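Side-chain contacts in NmrA family protein (PDB 3QVO), which is of unknown function but has the Rossmann fold of the NmrA family and so probably binds NAD(P): residues S107-A110 with A111-C115; E99-D102 with I103-N106. All blocks are in the same frame, centred on the assembly; numbering follows the deposited sequence.

Contact 1: S107-A110 with A111-C115; sequences SVIA and AMKAC. With MNB (5-mercapto-2-nitro-benzoic acid), chain B.
Val108 and Met112 meet one helical turn apart because of their torsions: Val108 holds CG1 opposite its own backbone N (chi1 172°), while Met112, a selenomethionine, runs straight through CG and bends at chi3 (56°). That puts the selenium against the valine branch, CG1 to SE 4.0 Å, with the two side chains crossing at a slant. On the way out, Met112 CG passes 3.2 Å from Val108 O, the carbonyl that accepts the Met112 N-H at 2.9 Å in an almost straight bond (175°). Both side chains continue inward onto Leu120 of the strand that follows, and Met112 also reaches Met86 of helix 79-86.

The next pair round the helix faces differently. Lys113 is extended and lies alongside Ile109, its CE 4.0 Å from Ile109 CG2, so the isoleucine touches the aliphatic part of the lysine. Ile109 itself packs against helix 149-159, on Ala157 and Ile158.

Ala114 N donates a hydrogen bond to Ala110 O at 2.9 Å. Cys115 then leaves helical geometry, though its N is still hydrogen-bonded to Ala111 O at 2.9 Å. Its SG carries 5-mercapto-2-nitrobenzoic acid through a disulfide, SG to S5 2.0 Å, in a pocket shared with Lys83 and Gln87. Such a mixed disulfide is the product expected when a thiol attacks Ellman's reagent, consistent with a cysteine at the helix end that was accessible and reactive enough to be modified.

Contact 2: E99-D102 with I103-N106; sequences EDLD and IQAN
Gln104 reaches back past the start of its helix and lays its amide against Leu101, the two side chains crossing at an angle with Leu101 CD1 4.0 Å from Gln104 NE2. The same nitrogen donates to Glu99 O at 3.0 Å. This acceptor lies close to the amide plane, 10° out of it, whereas the donor sits tilted from the carbonyl plane of Glu99, and the bond is moderately bent (147°). NE2 also hydrogen-bonds to Thr97 O, so two backbone carbonyls of the incoming loop fix the rotation of the amide. The Leu101 side chain also packs on Leu96, Leu124 and Phe151.

Ile103 runs alongside the two aspartates that precede it, Asp100 and Asp102, pointing the same way as each. Its CD1 comes 3.7 Å from Asp100 OD1, a plain van der Waals touch. On the Asp102 side, the carboxylate is folded back over its own backbone: chi1 of 51° sets CG between the backbone N and the carbonyl carbon, bringing OD1 to 2.9 Å from Ile103 N in a weak, bent bond. The other oxygen, OD2, forms a salt bridge with Arg153 of helix 149-159.

All this happens at the first turn of helix 101-114, the crossover helix of a Rossmann-type beta-alpha-beta unit between parallel strands 91-95 and 119-123. Asp100 holds the N-cap position, but its side chain makes no capping bond.

From here the regular helical bonds take over, Gln104 N to Asp100 O at 3.0 Å and Ala105 N to Leu101 O at 2.8 Å. Ala105 packs on Ala154, and Asn106 on Ala157, along helix 149-159. Asn106 curls its amide over the carbonyl that its own N-H uses, with CG 3.4 Å from Asp102 O.

Overall arrangement
Contacts 1 and 2 adjoin on helix 101-114, with their centres about 13 Å apart: contact 2 opens the helix and contact 1 closes it. Contact 1 is the more buried, with apolar side chains turned toward strand 119-123 and helix 79-86; contact 2 is partly buried and richer in polar groups, its amide and carboxylate tying the helix start to the loop before it and to helix 149-159. That helix is touched from both contacts, through Ile109 in one and through Leu101, Asp102, Ala105 and Asn106 in the other. Only contact 1 includes a covalent modification, at the C-terminal end; the polar groups of contact 2 act through hydrogen bonds and a salt bridge.

Contact 1: S107-A110 with A111-C115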
loop_
_atom_site.group_PDB
_atom_site.type_symbol
_atom_site.label_atom_id
_atom_site.label_comp_id
_atom_site.label_asym_id
_atom_site.label_seq_id
_atom_site.Cartn_x
_atom_site.Cartn_y
_atom_site.Cartn_z
ATOM N N SER A 107 2.431 13.482 -5.150
ATOM C CA SER A 107 1.214 13.648 -5.900
ATOM C C SER A 107 0.026 13.049 -5.136
ATOM O O SER A 107 -1.070 13.628 -5.129
ATOM C CB SER A 107 1.378 13.043 -7.296
ATOM O OG SER A 107 0.186 13.088 -8.038
ATOM N N VAL A 108 0.251 11.940 -4.440
ATOM C CA VAL A 108 -0.800 11.340 -3.699
ATOM C C VAL A 108 -1.160 12.247 -2.521
ATOM O O VAL A 108 -2.337 12.472 -2.235
ATOM C CB VAL A 108 -0.456 9.895 -3.265
ATOM C CG1 VAL A 108 -1.509 9.303 -2.293
ATOM C CG2 VAL A 108 -0.324 8.995 -4.504
ATOM N N ILE A 109 -0.157 12.798 -1.862
ATOM C CA ILE A 109 -0.408 13.595 -0.657
ATOM C C ILE A 109 -1.248 14.840 -1.022
ATOM O O ILE A 109 -2.239 15.174 -0.345
ATOM C CB ILE A 109 0.913 13.996 -0.049
ATOM C CG1 ILE A 109 1.609 12.771 0.589
ATOM C CG2 ILE A 109 0.756 15.109 0.957
ATOM C CD1 ILE A 109 3.150 12.988 0.782
ATOM N N ALA A 110 -0.820 15.518 -2.078
ATOM C CA ALA A 110 -1.471 16.694 -2.624
ATOM C C ALA A 110 -2.929 16.414 -2.989
ATOM O O ALA A 110 -3.789 17.194 -2.674
ATOM C CB ALA A 110 -0.742 17.168 -3.841
ATOM N N ALA A 111 -3.193 15.310 -3.664
ATOM C CA ALA A 111 -4.559 14.960 -4.052
ATOM C C ALA A 111 -5.404 14.646 -2.796
ATOM O O ALA A 111 -6.548 15.092 -2.663
ATOM C CB ALA A 111 -4.563 13.754 -5.021
HETATM N N MSE A 112 -4.878 13.872 -1.881
HETATM C CA MSE A 112 -5.585 13.657 -0.610
HETATM C C MSE A 112 -5.935 15.000 0.044
HETATM O O MSE A 112 -7.075 15.228 0.420
HETATM C CB MSE A 112 -4.761 12.824 0.324
HETATM C CG MSE A 112 -4.551 11.440 -0.196
HETATM SE SE MSE A 112 -3.611 10.246 0.922
HETATM C CE MSE A 112 -4.761 10.382 2.495
ATOM N N LYS A 113 -4.968 15.921 0.117
ATOM C CA LYS A 113 -5.189 17.183 0.787
ATOM C C LYS A 113 -6.208 18.025 0.059
ATOM O O LYS A 113 -7.090 18.602 0.696
ATOM C CB LYS A 113 -3.899 17.930 0.949
ATOM C CG LYS A 113 -3.042 17.391 2.069
ATOM C CD LYS A 113 -1.808 18.227 2.285
ATOM C CE LYS A 113 -0.968 17.711 3.480
ATOM N NZ LYS A 113 0.290 18.485 3.615
ATOM N N ALA A 114 -6.128 18.044 -1.275
ATOM C CA ALA A 114 -7.081 18.761 -2.078
ATOM C C ALA A 114 -8.482 18.201 -1.860
ATOM O O ALA A 114 -9.442 18.955 -1.871
ATOM C CB ALA A 114 -6.730 18.720 -3.607
ATOM N N CYS A 115 -8.610 16.886 -1.749
ATOM C CA CYS A 115 -9.943 16.276 -1.660
ATOM C C CYS A 115 -10.398 15.968 -0.217
ATOM O O CYS A 115 -11.401 15.296 -0.018
ATOM C CB CYS A 115 -9.974 15.020 -2.444
ATOM S SG CYS A 115 -9.579 15.216 -4.179
HETATM C C6 MNB B . -12.514 18.313 -5.213
HETATM C C1 MNB B . -12.541 19.598 -5.702
HETATM C C2 MNB B . -11.412 20.150 -6.332
HETATM C C3 MNB B . -10.220 19.393 -6.467
HETATM C C4 MNB B . -10.209 18.102 -5.968
HETATM C C5 MNB B . -11.354 17.577 -5.350
HETATM S S5 MNB B . -11.397 15.893 -4.755
HETATM C C10 MNB B . -13.874 20.337 -5.504
HETATM O O12 MNB B . -14.154 20.765 -4.322
HETATM O O11 MNB B . -14.579 20.394 -6.557
HETATM N N7 MNB B . -11.430 21.409 -6.826
HETATM O O9 MNB B . -10.312 21.916 -7.572
HETATM O O8 MNB B . -12.520 22.205 -6.672
#

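Contact 2: E99-D102 with I103-N106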
loop_
_atom_site.group_PDB
_atom_site.type_symbol
_atom_site.label_atom_id
_atom_site.label_comp_id
_atom_site.label_asym_id
_atom_site.label_seq_id
_atom_site.Cartn_x
_atom_site.Cartn_y
_atom_site.Cartn_z
ATOM N N GLU A 99 10.049 4.160 -11.129
ATOM C CA GLU A 99 10.766 5.404 -11.038
ATOM C C GLU A 99 9.924 6.523 -10.372
ATOM O O GLU A 99 8.655 6.561 -10.438
ATOM C CB GLU A 99 11.308 5.830 -12.414
ATOM C CG GLU A 99 12.643 5.125 -12.778
ATOM C CD GLU A 99 13.238 5.603 -14.096
ATOM O OE1 GLU A 99 12.459 5.958 -15.016
ATOM O OE2 GLU A 99 14.484 5.623 -14.213
ATOM N N ASP A 100 10.665 7.386 -9.687
ATOM C CA ASP A 100 10.137 8.624 -9.211
ATOM C C ASP A 100 9.117 8.415 -8.133
ATOM O O ASP A 100 8.129 9.129 -8.050
ATOM C CB ASP A 100 9.548 9.399 -10.389
ATOM C CG ASP A 100 10.618 9.756 -11.409
ATOM O OD1 ASP A 100 11.677 10.306 -10.995
ATOM O OD2 ASP A 100 10.422 9.463 -12.614
ATOM N N LEU A 101 9.376 7.437 -7.276
ATOM C CA LEU A 101 8.401 7.124 -6.246
ATOM C C LEU A 101 8.114 8.344 -5.351
ATOM O O LEU A 101 7.023 8.450 -4.762
ATOM C CB LEU A 101 8.872 5.930 -5.434
ATOM C CG LEU A 101 7.827 5.171 -4.640
ATOM C CD1 LEU A 101 6.434 5.151 -5.296
ATOM C CD2 LEU A 101 8.328 3.778 -4.449
ATOM N N ASP A 102 9.093 9.247 -5.277
ATOM C CA ASP A 102 9.015 10.446 -4.462
ATOM C C ASP A 102 8.015 11.440 -5.057
ATOM O O ASP A 102 7.184 11.958 -4.346
ATOM C CB ASP A 102 10.399 11.113 -4.284
ATOM C CG ASP A 102 11.143 11.352 -5.603
ATOM O OD1 ASP A 102 10.872 10.641 -6.583
ATOM O OD2 ASP A 102 12.034 12.243 -5.668
ATOM N N ILE A 103 8.129 11.676 -6.362
ATOM C CA ILE A 103 7.212 12.485 -7.114
ATOM C C ILE A 103 5.823 11.912 -7.024
ATOM O O ILE A 103 4.833 12.662 -6.779
ATOM C CB ILE A 103 7.692 12.690 -8.598
ATOM C CG1 ILE A 103 9.079 13.329 -8.610
ATOM C CG2 ILE A 103 6.754 13.615 -9.339
ATOM C CD1 ILE A 103 9.789 13.373 -10.040
ATOM N N GLN A 104 5.730 10.582 -7.132
ATOM C CA GLN A 104 4.443 9.904 -6.980
ATOM C C GLN A 104 3.829 10.104 -5.597
ATOM O O GLN A 104 2.606 10.419 -5.474
ATOM C CB GLN A 104 4.563 8.397 -7.245
ATOM C CG GLN A 104 4.992 7.989 -8.656
ATOM C CD GLN A 104 4.913 6.506 -8.828
ATOM O OE1 GLN A 104 3.858 5.904 -8.609
ATOM N NE2 GLN A 104 6.003 5.902 -9.219
ATOM N N ALA A 105 4.626 9.877 -4.547
ATOM C CA ALA A 105 4.086 10.089 -3.185
ATOM C C ALA A 105 3.610 11.539 -3.028
ATOM O O ALA A 105 2.583 11.765 -2.468
ATOM C CB ALA A 105 5.118 9.788 -2.097
ATOM N N ASN A 106 4.393 12.514 -3.479
ATOM C CA ASN A 106 4.012 13.926 -3.361
ATOM C C ASN A 106 2.658 14.168 -4.042
ATOM O O ASN A 106 1.805 14.943 -3.553
ATOM C CB ASN A 106 5.048 14.823 -4.011
ATOM C CG ASN A 106 6.308 15.000 -3.177
ATOM O OD1 ASN A 106 6.343 14.638 -2.008
ATOM N ND2 ASN A 106 7.356 15.590 -3.789
#